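Side-chain contact in tryptophan synthase alpha chain (Campylobacter jejuni, PDB 3THA), which probably cleaves indoleglycerol phosphate to indole and glyceraldehyde 3-phosphate, as the alpha subunit in the last step of tryptophan biosynthesis: residues Q71-I75 and H76-E80. Sequence-based numbering, arbitrary orientation.
Sequences QGVDI and HSVFE
Ile-75 reaches over one face of the Phe-79 ring, one helical turn further on, with its CD1, which makes a CH-pi contact 3.9 Å from the Phe-79 ring centroid, offset toward the rim. With CG1 trans to the backbone N (chi1 176°), the longer branch of Ile-75 is carried to the ring, where Ile-75 CG1 comes within 3.4 Å of Phe-79 CE2. Both side chains also pack on Phe-93 of barrel strand 90-94 and on Tyr-103 of helix 97-103, so the first turn of helix 75-83 meets the barrel here. Asp-74 is the N-cap: its OD1 accepts from Ser-77 N at 3.3 Å, met on the anti side and 34° out of the carboxylate plane. The backbone O of Asp-74 takes Val-78 N almost straight (N-H...O 171°) and Ser-77 OG at 3.1 Å. Asp-74 OD2 sits 3.7 Å from His-76 CD2, near the plane of the imidazole and at its edge. Ahead of the cap, Val-73 CG1 touches Val-78 CG2 at 4.0 Å, while Gly-72 closes helix 60-70 in a Schellman motif with positive phi. One aspartate thus serves the first turn with both carboxylate and carbonyl, and its negative charge would probably interact favourably with the helix dipole.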
loop_
_atom_site.group_PDB
_atom_site.type_symbol
_atom_site.label_atom_id
_atom_site.label_comp_id
_atom_site.label_asym_id
_atom_site.label_seq_id
_atom_site.Cartn_x
_atom_site.Cartn_y
_atom_site.Cartn_z
ATOM N N GLN B 71 -17.879 1.943 -7.951
ATOM C CA GLN B 71 -18.442 2.936 -8.807
ATOM C C GLN B 71 -18.177 2.414 -10.242
ATOM O O GLN B 71 -18.763 2.896 -11.230
ATOM C CB GLN B 71 -17.712 4.229 -8.464
ATOM C CG GLN B 71 -18.056 5.461 -9.184
ATOM C CD GLN B 71 -19.352 6.116 -8.740
ATOM O OE1 GLN B 71 -19.701 6.166 -7.555
ATOM N NE2 GLN B 71 -20.058 6.646 -9.699
ATOM N N GLY B 72 -17.300 1.398 -10.353
ATOM C CA GLY B 72 -17.172 0.621 -11.595
ATOM C C GLY B 72 -15.966 1.040 -12.396
ATOM O O GLY B 72 -15.743 0.513 -13.488
ATOM N N VAL B 73 -15.185 1.971 -11.833
ATOM C CA VAL B 73 -13.938 2.478 -12.447
ATOM C C VAL B 73 -12.801 1.439 -12.504
ATOM O O VAL B 73 -12.108 1.157 -11.489
ATOM C CB VAL B 73 -13.420 3.776 -11.756
ATOM C CG1 VAL B 73 -12.240 4.339 -12.499
ATOM C CG2 VAL B 73 -14.527 4.841 -11.683
ATOM N N ASP B 74 -12.601 0.907 -13.715
ATOM C CA ASP B 74 -11.502 0.011 -14.019
ATOM C C ASP B 74 -10.591 0.658 -15.064
ATOM O O ASP B 74 -10.901 1.752 -15.595
ATOM C CB ASP B 74 -12.026 -1.367 -14.478
ATOM C CG ASP B 74 -13.063 -1.286 -15.618
ATOM O OD1 ASP B 74 -13.288 -0.183 -16.196
ATOM O OD2 ASP B 74 -13.668 -2.351 -15.940
ATOM N N ILE B 75 -9.473 -0.003 -15.372
ATOM C CA ILE B 75 -8.473 0.619 -16.202
ATOM C C ILE B 75 -9.071 0.911 -17.576
ATOM O O ILE B 75 -8.689 1.879 -18.253
ATOM C CB ILE B 75 -7.151 -0.209 -16.230
ATOM C CG1 ILE B 75 -6.121 0.397 -17.196
ATOM C CG2 ILE B 75 -7.418 -1.704 -16.480
ATOM C CD1 ILE B 75 -5.474 1.732 -16.711
ATOM N N HIS B 76 -10.070 0.119 -17.954
ATOM C CA HIS B 76 -10.685 0.273 -19.256
ATOM C C HIS B 76 -11.356 1.620 -19.369
ATOM O O HIS B 76 -11.180 2.306 -20.380
ATOM C CB HIS B 76 -11.675 -0.849 -19.540
ATOM C CG HIS B 76 -11.066 -2.210 -19.432
ATOM N ND1 HIS B 76 -10.414 -2.813 -20.484
ATOM C CD2 HIS B 76 -10.961 -3.061 -18.377
ATOM C CE1 HIS B 76 -9.957 -3.993 -20.088
ATOM N NE2 HIS B 76 -10.264 -4.161 -18.812
ATOM N N SER B 77 -12.092 2.003 -18.317
ATOM C CA SER B 77 -12.838 3.246 -18.334
ATOM C C SER B 77 -11.900 4.465 -18.141
ATOM O O SER B 77 -12.164 5.544 -18.701
ATOM C CB SER B 77 -14.000 3.211 -17.354
ATOM O OG SER B 77 -13.568 3.317 -16.019
ATOM N N VAL B 78 -10.796 4.266 -17.410
ATOM C CA VAL B 78 -9.661 5.230 -17.370
ATOM C C VAL B 78 -9.034 5.484 -18.750
ATOM O O VAL B 78 -8.925 6.636 -19.198
ATOM C CB VAL B 78 -8.572 4.798 -16.368
ATOM C CG1 VAL B 78 -7.290 5.640 -16.520
ATOM C CG2 VAL B 78 -9.116 4.867 -14.932
ATOM N N PHE B 79 -8.621 4.414 -19.428
ATOM C CA PHE B 79 -8.137 4.555 -20.788
ATOM C C PHE B 79 -9.167 5.318 -21.645
ATOM O O PHE B 79 -8.801 6.235 -22.415
ATOM C CB PHE B 79 -7.814 3.194 -21.386
ATOM C CG PHE B 79 -6.496 2.622 -20.937
ATOM C CD1 PHE B 79 -5.372 3.456 -20.743
ATOM C CD2 PHE B 79 -6.351 1.240 -20.757
ATOM C CE1 PHE B 79 -4.119 2.919 -20.362
ATOM C CE2 PHE B 79 -5.113 0.695 -20.380
ATOM C CZ PHE B 79 -3.994 1.553 -20.173
ATOM N N GLU B 80 -10.451 4.961 -21.491
ATOM C CA GLU B 80 -11.537 5.667 -22.214
ATOM C C GLU B 80 -11.594 7.160 -21.864
ATOM O O GLU B 80 -11.818 7.988 -22.715
ATOM C CB GLU B 80 -12.901 5.021 -21.954
ATOM C CG GLU B 80 -13.254 3.895 -22.898
ATOM C CD GLU B 80 -14.640 3.317 -22.599
ATOM O OE1 GLU B 80 -14.695 2.216 -21.984
ATOM O OE2 GLU B 80 -15.665 3.981 -22.947
#